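Local structure of D7 protein (Aedes aegypti, 3DYE) at residues Glu227-Cys232 with Trp245-Cys250; Cys192-Ile197 with Glu262-Arg267; Val64-Asp69 with Thr102-Ala107. The protein helps female mosquitoes feed on blood by binding and sequestering host mediators, with lipids such as leukotrienes in an N-terminal pocket and biogenic amines in a C-terminal one. All coordinates share one frame; numbering follows the deposited sequence.

How the interactions relate
Interactions 1 and 2 are buried and belong to the biogenic-amine half of the chain, on the same side of its centre; interaction 3 is a surface contact in the other PBP/GOBP unit, its nearest atoms about 21 Å from either. The first two also touch each other: Tyr248 packs on Phe264, and the methyl of Met194 lies against Tyr247 and Tyr248, so helix 184-196 and the successive helices 243-252 and 257-271 form one cluster that reaches norepinephrine from both contacts. Their chemistry differs. Interaction 1 is held covalently, interaction 2 by apolar packing and a buried arginine, and interaction 3 by one clear backbone hydrogen bond with polar and aromatic side chains around it.

Interaction 1 (Glu227-Cys232 with Trp245-Cys250); sequences EVLNDC and WHYYKC. Unlike the reference sequence in segment 227-232: Glu227 (reference Lys). With LNR (L-norepinephrine), chain F.
Different first torsions bring the two sulfurs together: SG of Cys232 stands anti to its own carbonyl carbon (chi1 -64°), whereas SG of Cys250 is swung anti to its backbone N (chi1 -163°). Both CB atoms already point across the gap, and the SG atoms of Cys232 and Cys250 join at 2.0 Å with a chi3 of -97°, close to the perpendicular twist a disulfide prefers. The bridge ties together two helices whose axes are 10.2 Å apart at closest approach and run nearer antiparallel than parallel. The His246 ring, one turn earlier, swings back toward the end of segment 227-232. Its NE2 donates to Cys232 O at 2.8 Å in an almost straight bond. The oxygen lies in the imidazole plane, but the N-H comes in from above the carbonyl plane. Helix 223-233 is nearly finished here, so the histidine grips a carbonyl close to its C-terminal end.

This disulfide is one of the cross-links of the PBP/GOBP fold, an all-helical bundle whose helices are pinned to one another by cystines; here it binds helix 223-233 to helix 243-252. Tyr247 fills in beside the bridge. Its CE1 lies 3.8 Å from Cys232 CB, and its CD1 meets Leu229 CD2 more loosely at 4.3 Å; both neighbours approach the ring obliquely. One face of the same ring is covered by His246 CD2, 3.8 Å above its centre, while NE2 of that histidine goes on to Cys232 O. The phenol OH hydrogen-bonds Glu236 in the connection between the helices, which gives the hydroxyl end of the ring a polar partner. Tyr248 leaves the helix in another direction, toward the amine pocket, where its OH comes within 3.0 Å of norepinephrine CAE.

Interaction 2 (Cys192-Ile197 with Glu262-Arg267); sequences CVMKGI and EAFDYR. With LNR (L-norepinephrine), chain F.
Ile197 packs flat against Arg267, the two side chains sliding past each other in opposite directions. Ile197 CB sits 3.6 Å above the centre of the guanidinium plane, and its CG2 touches Arg267 CG at 3.7 Å. A bend at chi2 (49°) turns the arginine chain back along the isoleucine, and NH2 of Arg267 ends 2.9 Å from Ile197 O. Asp214 and Glu210 hold NH1 in salt bridges, which probably offset the buried charge. Ile197 also crosses Phe264 at about a right angle, and Val193 CG1 packs closely on Phe264 CZ at 3.8 Å. Looser is Met194 SD, an oblique Met-aromatic contact 5.3 Å from the Phe264 ring centroid. No touching residue is solvent-exposed; norepinephrine lines the side away from Arg267. There Phe264 presents its ring edge, CE2 being 3.6 Å from CAF, while Asp265 OD1 takes a weak hydrogen bond from the amine NAA and another from Tyr178. Helix 184-196, with Ile197 just past its end, meets helix 257-271 beside the amine pocket, with Phe154 of helix 153-161 edge-to-face with Phe264, helix 243-252 touching Met194, and helix 286-300 against Asp265 and Tyr266.

Interaction 3 (Val64-Asp69 with Thr102-Ala107); sequences VAQKFD and TNNDCA
The Phe68 ring meets Thr102 at its edge: Thr102 OG1 lies near the ring plane, 3.5 Å from Phe68 CE2, and Thr102 CB follows at 3.9 Å from that same carbon. The Tyr61 ring joins Phe68 edge-to-face, and Ala112 and Tyr113 of helix 106-119 also touch the phenylalanine. The other flat groups, the amides of Gln66 and Asn104, are turned 79° apart. Gln66 CG comes within 3.7 Å of Asn104 ND2, and that nitrogen is hydrogen-bonded to Pro63 O, which probably helps to orient the asparagine amide.

Between these side chains runs the one clear hydrogen bond across the contact, Thr102 N to Gln66 O at 3.0 Å and 152°. With OG1 anti to the carbonyl carbon (chi1 -59°), Thr102 sets its hydroxyl at the Phe68 edge, where it also bonds Pro100 O, while the carbonyl O of Thr102 accepts from the Tyr61 hydroxyl. The CB of Lys67 points away from 102-107, and its NZ bonds Ala65 O at 3.1 Å.

Asn104 is the centre of an inverse gamma turn, and Asp105 next to it is the N-cap of helix 106-119, its OD2 bonded to Ala108 N. Across the contact, Gln66 and Lys67 lie opposite Asp62 in a G1 beta bulge, the irregularity that accompanies the tight hairpin joining strands 61-62 and 67-68.

Interaction 1 (Glu227-Cys232 with Trp245-Cys250)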
loop_
_atom_site.group_PDB
_atom_site.type_symbol
_atom_site.label_atom_id
_atom_site.label_comp_id
_atom_site.label_asym_id
_atom_site.label_seq_id
_atom_site.Cartn_x
_atom_site.Cartn_y
_atom_site.Cartn_z
ATOM N N GLU A 227 -5.732 -19.432 12.168
ATOM C CA GLU A 227 -6.785 -20.035 12.990
ATOM C C GLU A 227 -7.524 -18.954 13.773
ATOM O O GLU A 227 -8.759 -18.954 13.843
ATOM C CB GLU A 227 -6.198 -21.086 13.935
ATOM C CG GLU A 227 -5.655 -22.310 13.206
ATOM C CD GLU A 227 -4.846 -23.244 14.094
ATOM O OE1 GLU A 227 -4.489 -22.863 15.235
ATOM O OE2 GLU A 227 -4.553 -24.367 13.638
ATOM N N VAL A 228 -6.761 -18.023 14.339
ATOM C CA VAL A 228 -7.347 -16.873 15.024
ATOM C C VAL A 228 -8.226 -16.057 14.073
ATOM O O VAL A 228 -9.389 -15.773 14.390
ATOM C CB VAL A 228 -6.258 -15.994 15.703
ATOM C CG1 VAL A 228 -6.824 -14.634 16.113
ATOM C CG2 VAL A 228 -5.702 -16.712 16.920
ATOM N N LEU A 229 -7.688 -15.700 12.906
ATOM C CA LEU A 229 -8.440 -14.872 11.955
ATOM C C LEU A 229 -9.690 -15.583 11.431
ATOM O O LEU A 229 -10.709 -14.940 11.170
ATOM C CB LEU A 229 -7.554 -14.384 10.805
ATOM C CG LEU A 229 -6.515 -13.314 11.181
ATOM C CD1 LEU A 229 -5.600 -13.051 9.996
ATOM C CD2 LEU A 229 -7.170 -12.015 11.650
ATOM N N ASN A 230 -9.616 -16.905 11.297
ATOM C CA ASN A 230 -10.775 -17.691 10.888
ATOM C C ASN A 230 -11.888 -17.593 11.926
ATOM O O ASN A 230 -13.060 -17.412 11.574
ATOM C CB ASN A 230 -10.396 -19.157 10.635
ATOM C CG ASN A 230 -9.637 -19.352 9.328
ATOM O OD1 ASN A 230 -9.640 -18.487 8.453
ATOM N ND2 ASN A 230 -8.984 -20.503 9.191
ATOM N N ASP A 231 -11.513 -17.687 13.199
ATOM C CA ASP A 231 -12.472 -17.543 14.292
ATOM C C ASP A 231 -13.041 -16.122 14.336
ATOM O O ASP A 231 -14.252 -15.942 14.472
ATOM C CB ASP A 231 -11.837 -17.935 15.631
ATOM C CG ASP A 231 -11.699 -19.448 15.800
ATOM O OD1 ASP A 231 -12.347 -20.213 15.055
ATOM O OD2 ASP A 231 -10.944 -19.878 16.698
ATOM N N CYS A 232 -12.165 -15.125 14.182
ATOM C CA CYS A 232 -12.572 -13.716 14.125
ATOM C C CYS A 232 -13.587 -13.453 13.003
ATOM O O CYS A 232 -14.573 -12.749 13.215
ATOM C CB CYS A 232 -11.361 -12.791 13.946
ATOM S SG CYS A 232 -10.131 -12.754 15.298
ATOM N N TRP A 245 -12.078 -2.266 13.195
ATOM C CA TRP A 245 -11.991 -2.324 14.652
ATOM C C TRP A 245 -12.203 -3.749 15.166
ATOM O O TRP A 245 -11.465 -4.205 16.035
ATOM C CB TRP A 245 -12.974 -1.340 15.287
ATOM C CG TRP A 245 -13.056 -1.409 16.781
ATOM C CD1 TRP A 245 -12.211 -0.827 17.681
ATOM C CD2 TRP A 245 -14.051 -2.093 17.547
ATOM N NE1 TRP A 245 -12.618 -1.105 18.963
ATOM C CE2 TRP A 245 -13.747 -1.882 18.910
ATOM C CE3 TRP A 245 -15.175 -2.862 17.213
ATOM C CZ2 TRP A 245 -14.525 -2.413 19.944
ATOM C CZ3 TRP A 245 -15.952 -3.396 18.246
ATOM C CH2 TRP A 245 -15.619 -3.165 19.595
ATOM N N HIS A 246 -13.198 -4.444 14.618
ATOM C CA HIS A 246 -13.458 -5.838 14.982
ATOM C C HIS A 246 -12.186 -6.695 14.910
ATOM O O HIS A 246 -11.834 -7.354 15.876
ATOM C CB HIS A 246 -14.537 -6.460 14.095
ATOM C CG HIS A 246 -14.700 -7.934 14.312
ATOM N ND1 HIS A 246 -15.290 -8.456 15.443
ATOM C CD2 HIS A 246 -14.319 -8.995 13.563
ATOM C CE1 HIS A 246 -15.276 -9.776 15.374
ATOM N NE2 HIS A 246 -14.681 -10.128 14.248
ATOM N N TYR A 247 -11.504 -6.675 13.768
ATOM C CA TYR A 247 -10.317 -7.514 13.590
ATOM C C TYR A 247 -9.122 -7.066 14.416
ATOM O O TYR A 247 -8.346 -7.903 14.891
ATOM C CB TYR A 247 -9.927 -7.613 12.114
ATOM C CG TYR A 247 -10.891 -8.483 11.361
ATOM C CD1 TYR A 247 -10.850 -9.874 11.496
ATOM C CD2 TYR A 247 -11.868 -7.926 10.544
ATOM C CE1 TYR A 247 -11.737 -10.686 10.824
ATOM C CE2 TYR A 247 -12.765 -8.735 9.857
ATOM C CZ TYR A 247 -12.693 -10.112 9.999
ATOM O OH TYR A 247 -13.576 -10.922 9.330
ATOM N N TYR A 248 -8.975 -5.757 14.582
ATOM C CA TYR A 248 -7.939 -5.224 15.461
ATOM C C TYR A 248 -8.144 -5.723 16.899
ATOM O O TYR A 248 -7.227 -6.275 17.513
ATOM C CB TYR A 248 -7.933 -3.695 15.420
ATOM C CG TYR A 248 -6.928 -3.076 16.364
ATOM C CD1 TYR A 248 -5.577 -3.035 16.040
ATOM C CD2 TYR A 248 -7.334 -2.537 17.590
ATOM C CE1 TYR A 248 -4.649 -2.466 16.910
ATOM C CE2 TYR A 248 -6.415 -1.971 18.469
ATOM C CZ TYR A 248 -5.078 -1.941 18.123
ATOM O OH TYR A 248 -4.173 -1.379 18.994
ATOM N N LYS A 249 -9.357 -5.531 17.411
ATOM C CA LYS A 249 -9.724 -5.954 18.765
ATOM C C LYS A 249 -9.470 -7.449 18.948
ATOM O O LYS A 249 -8.864 -7.871 19.935
ATOM C CB LYS A 249 -11.199 -5.635 19.030
ATOM C CG LYS A 249 -11.736 -6.142 20.372
ATOM C CD LYS A 249 -13.171 -5.688 20.600
ATOM C CE LYS A 249 -13.799 -6.372 21.820
ATOM N NZ LYS A 249 -13.155 -6.020 23.134
ATOM N N CYS A 250 -9.940 -8.230 17.978
ATOM C CA CYS A 250 -9.899 -9.680 18.026
ATOM C C CYS A 250 -8.440 -10.154 18.085
ATOM O O CYS A 250 -8.090 -10.973 18.934
ATOM C CB CYS A 250 -10.649 -10.245 16.814
ATOM S SG CYS A 250 -11.136 -11.971 16.888
HETATM O OAC LNR F . -2.611 4.430 16.674
HETATM C CAJ LNR F . -2.384 3.124 16.978
HETATM C CAG LNR F . -1.113 2.690 17.350
HETATM C CAI LNR F . -3.404 2.193 16.935
HETATM O OAB LNR F . -4.674 2.543 16.591
HETATM C CAE LNR F . -3.119 0.873 17.259
HETATM C CAF LNR F . -1.925 0.512 17.597
HETATM C CAK LNR F . -0.932 1.339 17.650
HETATM C CAL LNR F . 0.391 0.797 18.046
HETATM O OAD LNR F . 0.369 0.550 19.450
HETATM C CAH LNR F . 1.544 1.735 17.700
HETATM N NAA LNR F . 2.799 1.005 17.733
#

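Interaction 2 (Cys192-Ile197 with Glu262-Arg267)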
loop_
_atom_site.group_PDB
_atom_site.type_symbol
_atom_site.label_atom_id
_atom_site.label_comp_id
_atom_site.label_asym_id
_atom_site.label_seq_id
_atom_site.Cartn_x
_atom_site.Cartn_y
_atom_site.Cartn_z
ATOM N N CYS A 192 -8.910 3.706 9.784
ATOM C CA CYS A 192 -7.850 4.444 9.099
ATOM C C CYS A 192 -6.551 3.649 9.095
ATOM O O CYS A 192 -5.895 3.520 8.053
ATOM C CB CYS A 192 -7.645 5.812 9.767
ATOM S SG CYS A 192 -6.374 6.887 9.038
ATOM N N VAL A 193 -6.175 3.119 10.255
ATOM C CA VAL A 193 -4.901 2.400 10.368
ATOM C C VAL A 193 -4.967 1.077 9.603
ATOM O O VAL A 193 -4.088 0.783 8.790
ATOM C CB VAL A 193 -4.473 2.169 11.850
ATOM C CG1 VAL A 193 -3.200 1.325 11.927
ATOM C CG2 VAL A 193 -4.240 3.507 12.547
ATOM N N MET A 194 -6.018 0.298 9.848
ATOM C CA MET A 194 -6.118 -1.046 9.266
ATOM C C MET A 194 -6.169 -0.998 7.737
ATOM O O MET A 194 -5.564 -1.832 7.063
ATOM C CB MET A 194 -7.312 -1.816 9.845
ATOM C CG MET A 194 -7.172 -2.130 11.344
ATOM S SD MET A 194 -5.998 -3.465 11.681
ATOM C CE MET A 194 -7.028 -4.890 11.328
ATOM N N LYS A 195 -6.879 -0.014 7.196
ATOM C CA LYS A 195 -6.926 0.160 5.744
ATOM C C LYS A 195 -5.599 0.704 5.216
ATOM O O LYS A 195 -5.159 0.346 4.117
ATOM C CB LYS A 195 -8.101 1.050 5.331
ATOM C CG LYS A 195 -9.425 0.305 5.407
ATOM C CD LYS A 195 -10.604 1.181 5.106
ATOM C CE LYS A 195 -11.854 0.317 5.050
ATOM N NZ LYS A 195 -13.100 1.114 5.102
ATOM N N GLY A 196 -4.956 1.553 6.016
ATOM C CA GLY A 196 -3.694 2.187 5.633
ATOM C C GLY A 196 -2.551 1.200 5.462
ATOM O O GLY A 196 -1.685 1.382 4.605
ATOM N N ILE A 197 -2.541 0.155 6.284
ATOM C CA ILE A 197 -1.541 -0.909 6.143
ATOM C C ILE A 197 -2.099 -2.147 5.439
ATOM O O ILE A 197 -1.461 -3.208 5.431
ATOM C CB ILE A 197 -0.898 -1.282 7.498
ATOM C CG1 ILE A 197 -1.979 -1.708 8.502
ATOM C CG2 ILE A 197 -0.023 -0.112 7.999
ATOM C CD1 ILE A 197 -1.438 -2.406 9.715
ATOM N N GLU A 262 4.191 -7.374 17.879
ATOM C CA GLU A 262 5.528 -7.319 17.285
ATOM C C GLU A 262 5.469 -7.004 15.777
ATOM O O GLU A 262 6.223 -6.149 15.275
ATOM C CB GLU A 262 6.279 -8.625 17.525
ATOM C CG GLU A 262 7.739 -8.571 17.073
ATOM C CD GLU A 262 8.558 -9.759 17.536
ATOM O OE1 GLU A 262 8.030 -10.588 18.305
ATOM O OE2 GLU A 262 9.740 -9.854 17.131
ATOM N N ALA A 263 4.568 -7.693 15.072
ATOM C CA ALA A 263 4.415 -7.520 13.625
ATOM C C ALA A 263 3.906 -6.110 13.286
ATOM O O ALA A 263 4.367 -5.476 12.323
ATOM C CB ALA A 263 3.466 -8.595 13.061
ATOM N N PHE A 264 2.954 -5.639 14.090
ATOM C CA PHE A 264 2.284 -4.342 13.897
ATOM C C PHE A 264 3.281 -3.212 14.162
ATOM O O PHE A 264 3.328 -2.231 13.414
ATOM C CB PHE A 264 1.092 -4.258 14.861
ATOM C CG PHE A 264 -0.091 -3.449 14.360
ATOM C CD1 PHE A 264 -0.753 -3.785 13.179
ATOM C CD2 PHE A 264 -0.582 -2.390 15.121
ATOM C CE1 PHE A 264 -1.870 -3.056 12.748
ATOM C CE2 PHE A 264 -1.703 -1.662 14.701
ATOM C CZ PHE A 264 -2.342 -1.996 13.509
ATOM N N ASP A 265 4.085 -3.360 15.220
ATOM C CA ASP A 265 5.156 -2.400 15.539
ATOM C C ASP A 265 6.168 -2.257 14.398
ATOM O O ASP A 265 6.544 -1.143 14.028
ATOM C CB ASP A 265 5.893 -2.785 16.833
ATOM C CG ASP A 265 5.101 -2.452 18.098
ATOM O OD1 ASP A 265 4.031 -1.804 18.023
ATOM O OD2 ASP A 265 5.565 -2.843 19.191
ATOM N N TYR A 266 6.591 -3.383 13.825
ATOM C CA TYR A 266 7.527 -3.350 12.699
ATOM C C TYR A 266 6.864 -2.716 11.478
ATOM O O TYR A 266 7.493 -1.930 10.771
ATOM C CB TYR A 266 8.050 -4.754 12.362
ATOM C CG TYR A 266 9.228 -4.801 11.388
ATOM C CD1 TYR A 266 10.218 -3.812 11.389
ATOM C CD2 TYR A 266 9.369 -5.863 10.486
ATOM C CE1 TYR A 266 11.318 -3.875 10.505
ATOM C CE2 TYR A 266 10.467 -5.940 9.603
ATOM C CZ TYR A 266 11.429 -4.942 9.615
ATOM O OH TYR A 266 12.496 -5.022 8.739
ATOM N N ARG A 267 5.593 -3.043 11.244
ATOM C CA ARG A 267 4.859 -2.438 10.125
ATOM C C ARG A 267 4.825 -0.916 10.273
ATOM O O ARG A 267 5.026 -0.190 9.296
ATOM C CB ARG A 267 3.438 -3.009 10.008
ATOM C CG ARG A 267 2.639 -2.482 8.793
ATOM C CD ARG A 267 3.437 -2.573 7.479
ATOM N NE ARG A 267 2.686 -2.110 6.311
ATOM C CZ ARG A 267 1.841 -2.867 5.612
ATOM N NH1 ARG A 267 1.633 -4.133 5.958
ATOM N NH2 ARG A 267 1.211 -2.364 4.555
HETATM O OAC LNR F . -2.611 4.430 16.674
HETATM C CAJ LNR F . -2.384 3.124 16.978
HETATM C CAG LNR F . -1.113 2.690 17.350
HETATM C CAI LNR F . -3.404 2.193 16.935
HETATM O OAB LNR F . -4.674 2.543 16.591
HETATM C CAE LNR F . -3.119 0.873 17.259
HETATM C CAF LNR F . -1.925 0.512 17.597
HETATM C CAK LNR F . -0.932 1.339 17.650
HETATM C CAL LNR F . 0.391 0.797 18.046
HETATM O OAD LNR F . 0.369 0.550 19.450
HETATM C CAH LNR F . 1.544 1.735 17.700
HETATM N NAA LNR F . 2.799 1.005 17.733
#

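Interaction 3 (Val64-Asp69 with Thr102-Ala107)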
loop_
_atom_site.group_PDB
_atom_site.type_symbol
_atom_site.label_atom_id
_atom_site.label_comp_id
_atom_site.label_asym_id
_atom_site.label_seq_id
_atom_site.Cartn_x
_atom_site.Cartn_y
_atom_site.Cartn_z
ATOM N N VAL A 64 -8.269 -12.399 -14.356
ATOM C CA VAL A 64 -9.448 -13.267 -14.438
ATOM C C VAL A 64 -9.973 -13.284 -15.873
ATOM O O VAL A 64 -10.189 -14.356 -16.448
ATOM C CB VAL A 64 -10.565 -12.847 -13.450
ATOM C CG1 VAL A 64 -11.722 -13.836 -13.501
ATOM C CG2 VAL A 64 -10.026 -12.761 -12.030
ATOM N N ALA A 65 -10.152 -12.092 -16.445
ATOM C CA ALA A 65 -10.611 -11.916 -17.821
ATOM C C ALA A 65 -9.514 -12.239 -18.839
ATOM O O ALA A 65 -9.801 -12.504 -20.009
ATOM C CB ALA A 65 -11.104 -10.483 -18.021
ATOM N N GLN A 66 -8.267 -12.230 -18.368
ATOM C CA GLN A 66 -7.074 -12.364 -19.212
ATOM C C GLN A 66 -7.089 -11.300 -20.314
ATOM O O GLN A 66 -6.854 -11.571 -21.495
ATOM C CB GLN A 66 -6.909 -13.803 -19.729
ATOM C CG GLN A 66 -6.435 -14.768 -18.630
ATOM C CD GLN A 66 -6.549 -16.243 -19.002
ATOM O OE1 GLN A 66 -5.844 -17.091 -18.257
ATOM N NE2 GLN A 66 -7.268 -16.616 -19.927
ATOM N N LYS A 67 -7.374 -10.072 -19.886
ATOM C CA LYS A 67 -7.509 -8.925 -20.773
ATOM C C LYS A 67 -7.043 -7.672 -20.055
ATOM O O LYS A 67 -7.129 -7.578 -18.828
ATOM C CB LYS A 67 -8.977 -8.708 -21.152
ATOM C CG LYS A 67 -9.590 -9.735 -22.080
ATOM C CD LYS A 67 -11.085 -9.459 -22.212
ATOM C CE LYS A 67 -11.802 -10.541 -22.991
ATOM N NZ LYS A 67 -11.797 -11.833 -22.268
ATOM N N PHE A 68 -6.581 -6.700 -20.831
ATOM C CA PHE A 68 -6.330 -5.367 -20.306
ATOM C C PHE A 68 -7.640 -4.590 -20.218
ATOM O O PHE A 68 -8.590 -4.875 -20.951
ATOM C CB PHE A 68 -5.311 -4.629 -21.169
ATOM C CG PHE A 68 -3.944 -5.242 -21.144
ATOM C CD1 PHE A 68 -2.994 -4.816 -20.216
ATOM C CD2 PHE A 68 -3.600 -6.253 -22.043
ATOM C CE1 PHE A 68 -1.718 -5.387 -20.182
ATOM C CE2 PHE A 68 -2.325 -6.822 -22.018
ATOM C CZ PHE A 68 -1.387 -6.389 -21.086
ATOM N N ASP A 69 -7.680 -3.614 -19.313
ATOM C CA ASP A 69 -8.896 -2.862 -19.019
ATOM C C ASP A 69 -8.594 -1.360 -19.026
ATOM O O ASP A 69 -8.001 -0.825 -18.086
ATOM C CB ASP A 69 -9.467 -3.319 -17.669
ATOM C CG ASP A 69 -10.819 -2.698 -17.344
ATOM O OD1 ASP A 69 -11.318 -1.854 -18.118
ATOM O OD2 ASP A 69 -11.382 -3.062 -16.288
ATOM N N THR A 102 -4.593 -11.560 -23.451
ATOM C CA THR A 102 -3.225 -11.932 -23.114
ATOM C C THR A 102 -3.220 -12.906 -21.945
ATOM O O THR A 102 -3.966 -12.730 -20.980
ATOM C CB THR A 102 -2.386 -10.672 -22.785
ATOM O OG1 THR A 102 -2.394 -9.789 -23.914
ATOM C CG2 THR A 102 -0.944 -11.023 -22.444
ATOM N N ASN A 103 -2.382 -13.936 -22.045
ATOM C CA ASN A 103 -2.229 -14.918 -20.971
ATOM C C ASN A 103 -1.692 -14.291 -19.691
ATOM O O ASN A 103 -0.916 -13.334 -19.739
ATOM C CB ASN A 103 -1.311 -16.060 -21.413
ATOM C CG ASN A 103 -1.892 -16.868 -22.564
ATOM O OD1 ASN A 103 -3.112 -16.975 -22.718
ATOM N ND2 ASN A 103 -1.015 -17.450 -23.376
ATOM N N ASN A 104 -2.106 -14.839 -18.550
ATOM C CA ASN A 104 -1.653 -14.341 -17.254
ATOM C C ASN A 104 -0.344 -14.962 -16.770
ATOM O O ASN A 104 -0.311 -15.727 -15.800
ATOM C CB ASN A 104 -2.758 -14.425 -16.188
ATOM C CG ASN A 104 -3.465 -15.761 -16.172
ATOM O OD1 ASN A 104 -2.978 -16.750 -16.724
ATOM N ND2 ASN A 104 -4.628 -15.799 -15.526
ATOM N N ASP A 105 0.724 -14.655 -17.492
ATOM C CA ASP A 105 2.080 -14.893 -17.025
ATOM C C ASP A 105 2.849 -13.591 -17.199
ATOM O O ASP A 105 2.510 -12.778 -18.062
ATOM C CB ASP A 105 2.752 -16.064 -17.761
ATOM C CG ASP A 105 2.749 -15.902 -19.270
ATOM O OD1 ASP A 105 1.736 -16.259 -19.913
ATOM O OD2 ASP A 105 3.773 -15.443 -19.822
ATOM N N CYS A 106 3.865 -13.388 -16.363
ATOM C CA CYS A 106 4.641 -12.147 -16.364
ATOM C C CYS A 106 5.132 -11.757 -17.754
ATOM O O CYS A 106 4.906 -10.632 -18.198
ATOM C CB CYS A 106 5.836 -12.259 -15.424
ATOM S SG CYS A 106 5.429 -12.418 -13.680
ATOM N N ALA A 107 5.798 -12.693 -18.432
ATOM C CA ALA A 107 6.369 -12.439 -19.752
ATOM C C ALA A 107 5.328 -11.951 -20.759
ATOM O O ALA A 107 5.561 -10.952 -21.440
ATOM C CB ALA A 107 7.094 -13.679 -20.276
#